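Local structure of 373aa long hypothetical citrate synthase (Sulfolobus tokodaii, 1VGP) at residues E142-L147 / F153-Y158; E164-A169 / Y318-E323; R69-L74 / G117-S122. The protein is a putative citrate synthase, a mainly helical protein found here as an assembly of two chains. One frame throughout, in Å; residues are numbered along the deposited sequence.

Contact 1: residues E142-L147 / F153-Y158; sequences EPDPKL and FLYMLY
In the loop that leads from helix 113-135 into helix 149-158 of this citrate synthase fold, Asp144 and Leu147 close on the ring of Tyr155 while Pro143 rests against Met156. It is a short-range example of how a loop is fixed in a mainly helical protein: the chain makes a type I beta turn from Asp144 to Leu147, enters the helix, and the helix then turns two of its side chains back onto the loop. The turn carries its defining backbone bond, Leu147 N to Asp144 O, at 3.1 Å.

No hydrogen bond crosses between 142-147 and 153-158, and the contact rests on van der Waals packing. CG of Tyr155 lies anti to the backbone N (chi1 168°), which carries the ring out toward the loop. Its CE2 reaches CB of Asp144 at 3.5 Å and the backbone O of Glu142 at 3.4 Å, while CD1 of Leu147 lies 3.8 Å from Tyr155 CD2, and the leucine side chain runs roughly at right angles to the tyrosine. The carboxylate of Asp144 is turned 70° out of the plane of the ring, and its OD1 accepts a weak bond from Lys146 N within the turn. Nearby, Asn152 OD1 takes the N-H of Asp144, and Ile141 also touches Tyr155. The next residue, Met156, lies beside Pro143 and also meets Ala129 of helix 113-135. Its CG is anti to the carbonyl carbon (chi1 -59°) and SD anti to CA, which brings SD to 3.6 Å from Pro143 CB.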
loop_
_atom_site.group_PDB
_atom_site.type_symbol
_atom_site.label_atom_id
_atom_site.label_comp_id
_atom_site.label_asym_id
_atom_site.label_seq_id
_atom_site.Cartn_x
_atom_site.Cartn_y
_atom_site.Cartn_z
ATOM N N GLU A 142 -20.152 20.709 -6.931
ATOM C CA GLU A 142 -20.297 19.870 -5.739
ATOM C C GLU A 142 -21.268 18.704 -5.905
ATOM O O GLU A 142 -22.138 18.718 -6.775
ATOM C CB GLU A 142 -20.769 20.719 -4.553
ATOM C CG GLU A 142 -19.738 21.708 -4.065
ATOM C CD GLU A 142 -20.306 22.675 -3.045
ATOM O OE1 GLU A 142 -21.285 22.312 -2.354
ATOM O OE2 GLU A 142 -19.770 23.803 -2.937
ATOM N N PRO A 143 -21.136 17.676 -5.058
ATOM C CA PRO A 143 -22.088 16.576 -5.161
ATOM C C PRO A 143 -23.483 17.017 -4.761
ATOM O O PRO A 143 -23.654 17.794 -3.823
ATOM C CB PRO A 143 -21.518 15.521 -4.221
ATOM C CG PRO A 143 -20.745 16.301 -3.228
ATOM C CD PRO A 143 -20.134 17.428 -4.010
ATOM N N ASP A 144 -24.470 16.503 -5.491
ATOM C CA ASP A 144 -25.890 16.800 -5.305
ATOM C C ASP A 144 -26.472 15.656 -4.475
ATOM O O ASP A 144 -26.608 14.542 -4.966
ATOM C CB ASP A 144 -26.535 16.838 -6.679
ATOM C CG ASP A 144 -27.951 17.380 -6.666
ATOM O OD1 ASP A 144 -28.731 17.031 -5.747
ATOM O OD2 ASP A 144 -28.272 18.150 -7.606
ATOM N N PRO A 145 -26.834 15.915 -3.206
ATOM C CA PRO A 145 -27.263 14.779 -2.382
ATOM C C PRO A 145 -28.542 14.136 -2.905
ATOM O O PRO A 145 -28.805 12.956 -2.669
ATOM C CB PRO A 145 -27.454 15.398 -1.006
ATOM C CG PRO A 145 -27.898 16.786 -1.321
ATOM C CD PRO A 145 -27.061 17.198 -2.514
ATOM N N LYS A 146 -29.332 14.921 -3.625
ATOM C CA LYS A 146 -30.588 14.447 -4.189
ATOM C C LYS A 146 -30.399 13.303 -5.190
ATOM O O LYS A 146 -31.282 12.465 -5.344
ATOM C CB LYS A 146 -31.322 15.608 -4.876
ATOM C CG LYS A 146 -32.093 16.525 -3.930
ATOM C CD LYS A 146 -31.289 17.775 -3.572
ATOM C CE LYS A 146 -32.003 18.622 -2.514
ATOM N NZ LYS A 146 -32.478 17.813 -1.352
ATOM N N LEU A 147 -29.258 13.269 -5.873
ATOM C CA LEU A 147 -29.038 12.291 -6.938
ATOM C C LEU A 147 -28.521 10.942 -6.434
ATOM O O LEU A 147 -27.996 10.835 -5.329
ATOM C CB LEU A 147 -28.060 12.856 -7.962
ATOM C CG LEU A 147 -28.368 14.274 -8.443
ATOM C CD1 LEU A 147 -27.386 14.658 -9.534
ATOM C CD2 LEU A 147 -29.807 14.343 -8.947
ATOM N N PHE A 153 -22.162 11.002 -10.194
ATOM C CA PHE A 153 -20.819 10.928 -10.753
ATOM C C PHE A 153 -20.761 11.725 -12.046
ATOM O O PHE A 153 -19.926 12.609 -12.194
ATOM C CB PHE A 153 -20.417 9.466 -11.020
ATOM C CG PHE A 153 -18.926 9.220 -10.987
ATOM C CD1 PHE A 153 -18.028 10.212 -11.358
ATOM C CD2 PHE A 153 -18.423 7.982 -10.604
ATOM C CE1 PHE A 153 -16.651 9.972 -11.348
ATOM C CE2 PHE A 153 -17.047 7.740 -10.593
ATOM C CZ PHE A 153 -16.164 8.730 -10.964
ATOM N N LEU A 154 -21.654 11.423 -12.978
ATOM C CA LEU A 154 -21.653 12.107 -14.267
ATOM C C LEU A 154 -22.039 13.577 -14.106
ATOM O O LEU A 154 -21.510 14.456 -14.801
ATOM C CB LEU A 154 -22.621 11.415 -15.227
ATOM C CG LEU A 154 -22.272 9.976 -15.602
ATOM C CD1 LEU A 154 -23.147 9.531 -16.771
ATOM C CD2 LEU A 154 -20.792 9.878 -15.960
ATOM N N TYR A 155 -22.959 13.833 -13.180
ATOM C CA TYR A 155 -23.324 15.196 -12.833
ATOM C C TYR A 155 -22.102 16.046 -12.491
ATOM O O TYR A 155 -21.908 17.124 -13.069
ATOM C CB TYR A 155 -24.293 15.204 -11.648
ATOM C CG TYR A 155 -24.493 16.585 -11.057
ATOM C CD1 TYR A 155 -24.859 17.665 -11.866
ATOM C CD2 TYR A 155 -24.289 16.818 -9.698
ATOM C CE1 TYR A 155 -25.015 18.942 -11.332
ATOM C CE2 TYR A 155 -24.442 18.089 -9.154
ATOM C CZ TYR A 155 -24.804 19.146 -9.972
ATOM O OH TYR A 155 -24.952 20.400 -9.433
ATOM N N MET A 156 -21.291 15.566 -11.548
ATOM C CA MET A 156 -20.139 16.329 -11.075
ATOM C C MET A 156 -19.076 16.444 -12.158
ATOM O O MET A 156 -18.157 17.242 -12.046
ATOM C CB MET A 156 -19.524 15.679 -9.834
ATOM C CG MET A 156 -20.459 15.547 -8.652
ATOM S SD MET A 156 -19.585 14.942 -7.189
ATOM C CE MET A 156 -19.432 13.195 -7.552
ATOM N N LEU A 157 -19.200 15.640 -13.205
ATOM C CA LEU A 157 -18.249 15.696 -14.306
ATOM C C LEU A 157 -18.715 16.726 -15.317
ATOM O O LEU A 157 -17.941 17.593 -15.735
ATOM C CB LEU A 157 -18.116 14.314 -14.972
ATOM C CG LEU A 157 -16.781 13.948 -15.616
ATOM C CD1 LEU A 157 -16.679 14.616 -16.962
ATOM C CD2 LEU A 157 -15.623 14.386 -14.733
ATOM N N TYR A 158 -19.989 16.641 -15.702
ATOM C CA TYR A 158 -20.539 17.528 -16.736
ATOM C C TYR A 158 -20.949 18.905 -16.173
ATOM O O TYR A 158 -20.909 19.910 -16.881
ATOM C CB TYR A 158 -21.774 16.903 -17.399
ATOM C CG TYR A 158 -21.678 15.469 -17.891
ATOM C CD1 TYR A 158 -20.485 14.926 -18.370
ATOM C CD2 TYR A 158 -22.833 14.677 -17.949
ATOM C CE1 TYR A 158 -20.449 13.628 -18.895
ATOM C CE2 TYR A 158 -22.810 13.391 -18.468
ATOM C CZ TYR A 158 -21.616 12.867 -18.944
ATOM O OH TYR A 158 -21.605 11.588 -19.467
#

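Contact 2: residues E164-A169 / Y318-E323; sequences EIKSKA and YSLGFE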
loop_
_atom_site.group_PDB
_atom_site.type_symbol
_atom_site.label_atom_id
_atom_site.label_comp_id
_atom_site.label_asym_id
_atom_site.label_seq_id
_atom_site.Cartn_x
_atom_site.Cartn_y
_atom_site.Cartn_z
ATOM N N GLU A 164 -30.711 9.737 -19.254
ATOM C CA GLU A 164 -30.873 8.515 -18.495
ATOM C C GLU A 164 -30.116 7.307 -19.034
ATOM O O GLU A 164 -29.816 6.395 -18.271
ATOM C CB GLU A 164 -32.354 8.173 -18.356
ATOM C CG GLU A 164 -32.849 8.288 -16.928
ATOM C CD GLU A 164 -33.550 9.601 -16.655
ATOM O OE1 GLU A 164 -33.689 9.972 -15.469
ATOM O OE2 GLU A 164 -33.967 10.259 -17.630
ATOM N N ILE A 165 -29.804 7.280 -20.331
ATOM C CA ILE A 165 -29.051 6.145 -20.857
ATOM C C ILE A 165 -27.612 6.233 -20.374
ATOM O O ILE A 165 -26.968 5.219 -20.098
ATOM C CB ILE A 165 -29.057 6.060 -22.418
ATOM C CG1 ILE A 165 -28.075 7.065 -22.996
ATOM C CG2 ILE A 165 -30.455 6.296 -22.973
ATOM C CD1 ILE A 165 -27.874 6.931 -24.485
ATOM N N LYS A 166 -27.112 7.454 -20.255
ATOM C CA LYS A 166 -25.731 7.659 -19.842
ATOM C C LYS A 166 -25.511 7.216 -18.396
ATOM O O LYS A 166 -24.511 6.577 -18.079
ATOM C CB LYS A 166 -25.354 9.129 -20.015
ATOM C CG LYS A 166 -25.021 9.498 -21.443
ATOM C CD LYS A 166 -24.263 10.803 -21.495
ATOM C CE LYS A 166 -23.989 11.228 -22.935
ATOM N NZ LYS A 166 -24.555 12.585 -23.232
ATOM N N SER A 167 -26.453 7.556 -17.525
ATOM C CA SER A 167 -26.315 7.235 -16.113
ATOM C C SER A 167 -26.622 5.761 -15.849
ATOM O O SER A 167 -26.130 5.184 -14.887
ATOM C CB SER A 167 -27.247 8.112 -15.287
ATOM O OG SER A 167 -28.570 8.048 -15.805
ATOM N N LYS A 168 -27.445 5.162 -16.700
ATOM C CA LYS A 168 -27.685 3.723 -16.649
ATOM C C LYS A 168 -26.378 3.015 -16.954
ATOM O O LYS A 168 -25.931 2.136 -16.204
ATOM C CB LYS A 168 -28.717 3.315 -17.697
ATOM C CG LYS A 168 -29.620 2.185 -17.270
ATOM C CD LYS A 168 -28.859 0.975 -16.756
ATOM C CE LYS A 168 -29.814 -0.217 -16.569
ATOM N NZ LYS A 168 -29.598 -0.996 -15.317
ATOM N N ALA A 169 -25.787 3.426 -18.075
ATOM C CA ALA A 169 -24.535 2.891 -18.572
ATOM C C ALA A 169 -23.441 3.059 -17.533
ATOM O O ALA A 169 -22.663 2.139 -17.280
ATOM C CB ALA A 169 -24.145 3.596 -19.866
ATOM N N TYR A 318 -15.084 6.617 -22.609
ATOM C CA TYR A 318 -14.841 7.691 -23.558
ATOM C C TYR A 318 -16.159 8.407 -23.851
ATOM O O TYR A 318 -16.273 9.610 -23.635
ATOM C CB TYR A 318 -14.244 7.098 -24.834
ATOM C CG TYR A 318 -13.613 8.094 -25.785
ATOM C CD1 TYR A 318 -14.107 8.244 -27.083
ATOM C CD2 TYR A 318 -12.498 8.855 -25.411
ATOM C CE1 TYR A 318 -13.516 9.116 -27.986
ATOM C CE2 TYR A 318 -11.895 9.735 -26.308
ATOM C CZ TYR A 318 -12.409 9.859 -27.595
ATOM O OH TYR A 318 -11.837 10.715 -28.514
ATOM N N SER A 319 -17.159 7.664 -24.315
ATOM C CA SER A 319 -18.463 8.251 -24.589
ATOM C C SER A 319 -19.023 9.012 -23.404
ATOM O O SER A 319 -19.817 9.933 -23.580
ATOM C CB SER A 319 -19.465 7.178 -24.987
ATOM O OG SER A 319 -18.854 6.223 -25.821
ATOM N N LEU A 320 -18.637 8.617 -22.197
ATOM C CA LEU A 320 -19.247 9.182 -21.002
ATOM C C LEU A 320 -18.515 10.451 -20.552
ATOM O O LEU A 320 -18.873 11.064 -19.545
ATOM C CB LEU A 320 -19.251 8.140 -19.878
ATOM C CG LEU A 320 -20.313 7.050 -20.021
ATOM C CD1 LEU A 320 -20.220 6.064 -18.872
ATOM C CD2 LEU A 320 -21.690 7.686 -20.044
ATOM N N GLY A 321 -17.491 10.842 -21.304
ATOM C CA GLY A 321 -16.872 12.132 -21.074
ATOM C C GLY A 321 -15.593 12.092 -20.259
ATOM O O GLY A 321 -15.101 13.133 -19.823
ATOM N N PHE A 322 -15.046 10.902 -20.041
ATOM C CA PHE A 322 -13.788 10.793 -19.319
ATOM C C PHE A 322 -12.633 10.779 -20.293
ATOM O O PHE A 322 -12.761 10.322 -21.428
ATOM C CB PHE A 322 -13.735 9.516 -18.492
ATOM C CG PHE A 322 -14.680 9.503 -17.338
ATOM C CD1 PHE A 322 -15.911 8.859 -17.441
ATOM C CD2 PHE A 322 -14.328 10.096 -16.126
ATOM C CE1 PHE A 322 -16.777 8.797 -16.353
ATOM C CE2 PHE A 322 -15.190 10.040 -15.028
ATOM C CZ PHE A 322 -16.417 9.388 -15.139
ATOM N N GLU A 323 -11.494 11.275 -19.839
ATOM C CA GLU A 323 -10.285 11.176 -20.629
ATOM C C GLU A 323 -9.563 9.901 -20.223
ATOM O O GLU A 323 -9.644 9.447 -19.075
ATOM C CB GLU A 323 -9.449 12.433 -20.416
ATOM C CG GLU A 323 -10.319 13.694 -20.337
ATOM C CD GLU A 323 -9.753 14.870 -21.104
ATOM O OE1 GLU A 323 -10.349 15.972 -21.023
ATOM O OE2 GLU A 323 -8.715 14.699 -21.785
#
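CG of Leu320 stands anti to the carbonyl carbon (chi1 -76°) and CD1 anti to CA (chi2 179°); with these torsions it is the CD2 branch that faces helix 164-175. CG of Lys166 is likewise anti to its carbonyl carbon, and the two side chains run antiparallel alongside one another. CD2 of Leu320 approaches the backbone O of Lys166 at 3.6 Å and lies 3.9 Å from Lys166 CB, with CG of the lysine close behind. The aliphatic root of Lys166 thus does the packing, while its amino end makes a weak bond to Asn163 OD1. Leu154 of helix 149-158 touches both Lys166 and Leu320, and the backbone O of Leu320 is hydrogen-bonded to Tyr158 OH, which gives this polar atom a partner in a buried place.

Leu320 sits at the point where its helix stops. Gly321 N bonds back to Tyr318 O at 2.9 Å, and Gly321 takes a positive phi of 99°, a backbone shape that suits a residue with no side chain. With two bonds into the last turn, this is a Schellman motif, the classic glycine-terminated C-terminal end of an alpha-helix, here finishing helix 309-319.

Contact 3: residues R69-L74 / G117-S122; sequences REERYL and GIKLIS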
loop_
_atom_site.group_PDB
_atom_site.type_symbol
_atom_site.label_atom_id
_atom_site.label_comp_id
_atom_site.label_asym_id
_atom_site.label_seq_id
_atom_site.Cartn_x
_atom_site.Cartn_y
_atom_site.Cartn_z
ATOM N N ARG A 69 -24.985 9.159 0.236
ATOM C CA ARG A 69 -25.094 10.548 -0.214
ATOM C C ARG A 69 -24.629 11.502 0.879
ATOM O O ARG A 69 -24.136 12.598 0.595
ATOM C CB ARG A 69 -26.540 10.898 -0.595
ATOM C CG ARG A 69 -27.445 9.721 -0.884
ATOM C CD ARG A 69 -27.186 9.133 -2.259
ATOM N NE ARG A 69 -28.172 8.122 -2.647
ATOM C CZ ARG A 69 -29.449 8.380 -2.922
ATOM N NH1 ARG A 69 -29.950 9.592 -2.701
ATOM N NH2 ARG A 69 -30.222 7.430 -3.445
ATOM N N GLU A 70 -24.797 11.072 2.126
ATOM C CA GLU A 70 -24.470 11.878 3.296
ATOM C C GLU A 70 -22.997 12.273 3.335
ATOM O O GLU A 70 -22.653 13.333 3.845
ATOM C CB GLU A 70 -24.818 11.096 4.569
ATOM C CG GLU A 70 -25.535 11.901 5.649
ATOM C CD GLU A 70 -26.946 11.384 5.933
ATOM O OE1 GLU A 70 -27.886 11.771 5.201
ATOM O OE2 GLU A 70 -27.108 10.591 6.887
ATOM N N GLU A 71 -22.126 11.425 2.797
ATOM C CA GLU A 71 -20.689 11.590 3.009
ATOM C C GLU A 71 -19.889 11.768 1.722
ATOM O O GLU A 71 -18.729 11.375 1.659
ATOM C CB GLU A 71 -20.132 10.386 3.771
ATOM C CG GLU A 71 -20.458 10.373 5.254
ATOM C CD GLU A 71 -19.664 11.405 6.034
ATOM O OE1 GLU A 71 -18.436 11.489 5.834
ATOM O OE2 GLU A 71 -20.275 12.133 6.850
ATOM N N ARG A 72 -20.501 12.359 0.703
ATOM C CA ARG A 72 -19.841 12.511 -0.591
ATOM C C ARG A 72 -18.890 13.692 -0.577
ATOM O O ARG A 72 -18.013 13.805 -1.436
ATOM C CB ARG A 72 -20.868 12.718 -1.708
ATOM C CG ARG A 72 -21.830 11.571 -1.886
ATOM C CD ARG A 72 -22.790 11.845 -3.015
ATOM N NE ARG A 72 -23.455 10.620 -3.434
ATOM C CZ ARG A 72 -24.604 10.584 -4.094
ATOM N NH1 ARG A 72 -25.218 11.712 -4.419
ATOM N NH2 ARG A 72 -25.137 9.416 -4.427
ATOM N N TYR A 73 -19.071 14.576 0.396
ATOM C CA TYR A 73 -18.344 15.829 0.422
ATOM C C TYR A 73 -16.916 15.607 0.910
ATOM O O TYR A 73 -16.689 14.885 1.884
ATOM C CB TYR A 73 -19.077 16.823 1.326
ATOM C CG TYR A 73 -20.564 16.902 1.040
ATOM C CD1 TYR A 73 -21.051 17.648 -0.041
ATOM C CD2 TYR A 73 -21.487 16.205 1.827
ATOM C CE1 TYR A 73 -22.422 17.700 -0.333
ATOM C CE2 TYR A 73 -22.864 16.250 1.544
ATOM C CZ TYR A 73 -23.321 16.998 0.462
ATOM O OH TYR A 73 -24.670 17.047 0.179
ATOM N N LEU A 74 -15.957 16.219 0.220
ATOM C CA LEU A 74 -14.559 16.207 0.635
ATOM C C LEU A 74 -14.259 17.368 1.583
ATOM O O LEU A 74 -14.787 18.471 1.411
ATOM C CB LEU A 74 -13.660 16.328 -0.592
ATOM C CG LEU A 74 -14.017 15.473 -1.805
ATOM C CD1 LEU A 74 -13.239 15.967 -3.029
ATOM C CD2 LEU A 74 -13.699 14.017 -1.517
ATOM N N GLY A 117 -16.079 2.418 5.613
ATOM C CA GLY A 117 -16.071 2.012 4.214
ATOM C C GLY A 117 -17.054 2.752 3.315
ATOM O O GLY A 117 -16.667 3.202 2.237
ATOM N N ILE A 118 -18.313 2.868 3.742
ATOM C CA ILE A 118 -19.317 3.592 2.970
ATOM C C ILE A 118 -18.801 4.967 2.575
ATOM O O ILE A 118 -18.801 5.337 1.398
ATOM C CB ILE A 118 -20.607 3.836 3.763
ATOM C CG1 ILE A 118 -21.083 2.547 4.440
ATOM C CG2 ILE A 118 -21.663 4.412 2.843
ATOM C CD1 ILE A 118 -21.388 1.434 3.498
ATOM N N LYS A 119 -18.364 5.729 3.574
ATOM C CA LYS A 119 -17.980 7.119 3.360
ATOM C C LYS A 119 -16.809 7.230 2.377
ATOM O O LYS A 119 -16.824 8.064 1.470
ATOM C CB LYS A 119 -17.636 7.783 4.704
ATOM C CG LYS A 119 -16.437 7.179 5.440
ATOM C CD LYS A 119 -15.405 8.245 5.848
ATOM C CE LYS A 119 -14.664 8.828 4.630
ATOM N NZ LYS A 119 -13.723 9.949 4.980
ATOM N N LEU A 120 -15.803 6.381 2.549
ATOM C CA LEU A 120 -14.701 6.319 1.598
ATOM C C LEU A 120 -15.211 6.090 0.179
ATOM O O LEU A 120 -14.837 6.814 -0.749
ATOM C CB LEU A 120 -13.741 5.187 1.973
ATOM C CG LEU A 120 -12.275 5.568 2.152
ATOM C CD1 LEU A 120 -11.439 4.296 2.177
ATOM C CD2 LEU A 120 -11.816 6.503 1.037
ATOM N N ILE A 121 -16.062 5.074 0.028
ATOM C CA ILE A 121 -16.573 4.654 -1.274
ATOM C C ILE A 121 -17.295 5.819 -1.959
ATOM O O ILE A 121 -17.165 6.036 -3.163
ATOM C CB ILE A 121 -17.558 3.461 -1.102
ATOM C CG1 ILE A 121 -16.788 2.229 -0.633
ATOM C CG2 ILE A 121 -18.281 3.173 -2.404
ATOM C CD1 ILE A 121 -17.656 1.097 -0.179
ATOM N N SER A 122 -18.045 6.565 -1.165
ATOM C CA SER A 122 -18.860 7.647 -1.672
ATOM C C SER A 122 -18.047 8.857 -2.137
ATOM O O SER A 122 -18.517 9.649 -2.961
ATOM C CB SER A 122 -19.854 8.082 -0.608
ATOM O OG SER A 122 -19.604 9.421 -0.238
#
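The CB of Glu71 overlaps the CB of Lys119 at 3.7 Å, just where helix 58-70 has ended and the chain passes along helix 113-135. In this part of the citrate synthase fold the turn leaving helix 58-70 packs on helix 113-135, while Leu68 of the former helix also touches Ser122; Glu71 is the first residue to depart from helical backbone angles.

The two aliphatic roots cross obliquely and their polar ends then part. Glu71 bends at chi2 (-73°), and its OE1 forms a salt bridge with Lys123, one helical turn beyond Lys119. In Lys119, a chi1 of 63° puts CG over the backbone, flanked by N and C, and the bent chain leads NZ off to hydrogen-bond Tyr200 OH. Glu71 OE1 and Lys119 NZ remain 5.0 Å apart, not in contact, though their opposite charges may still attract at that range.

Ser122 supplies the polar link. Its OG donates a weak hydrogen bond to Glu71 O, at 2.9 Å, and so gives a backbone carbonyl just past the helix end a partner on the neighbouring helix. Arg72 lies alongside, its CG 3.5 Å from the same OG. From there the arginine runs extended as far as NE, away from Ser122 toward the loop that precedes helix 149-158, where NH1 bonds to Leu147 O. Its backbone O is taken by Thr126 OG1. One face of the Arg72 guanidinium is covered toward its rim by Arg69 CA, 3.6 Å above the plane.

Along the chain the three contacts come in series, with none nested in or crossing another. Contact 3 closes first, bringing the exit of helix 58-70 back against helix 113-135 over 42 intervening residues. Contact 1 follows as a tight local closure, with only five residues between its segments. Contact 2 then spans 148 residues and joins helix 164-175 to the end of helix 309-319. Contact 1 sits between the others in space, its centre about 13 Å from each: Tyr73 packs on Pro143 and Pro145, while Leu157 meets the backbone at Gly321. Contacts 2 and 3 do not touch, their nearest atoms being about 11 Å apart, so helix 149-158 and its preceding loop bridge them.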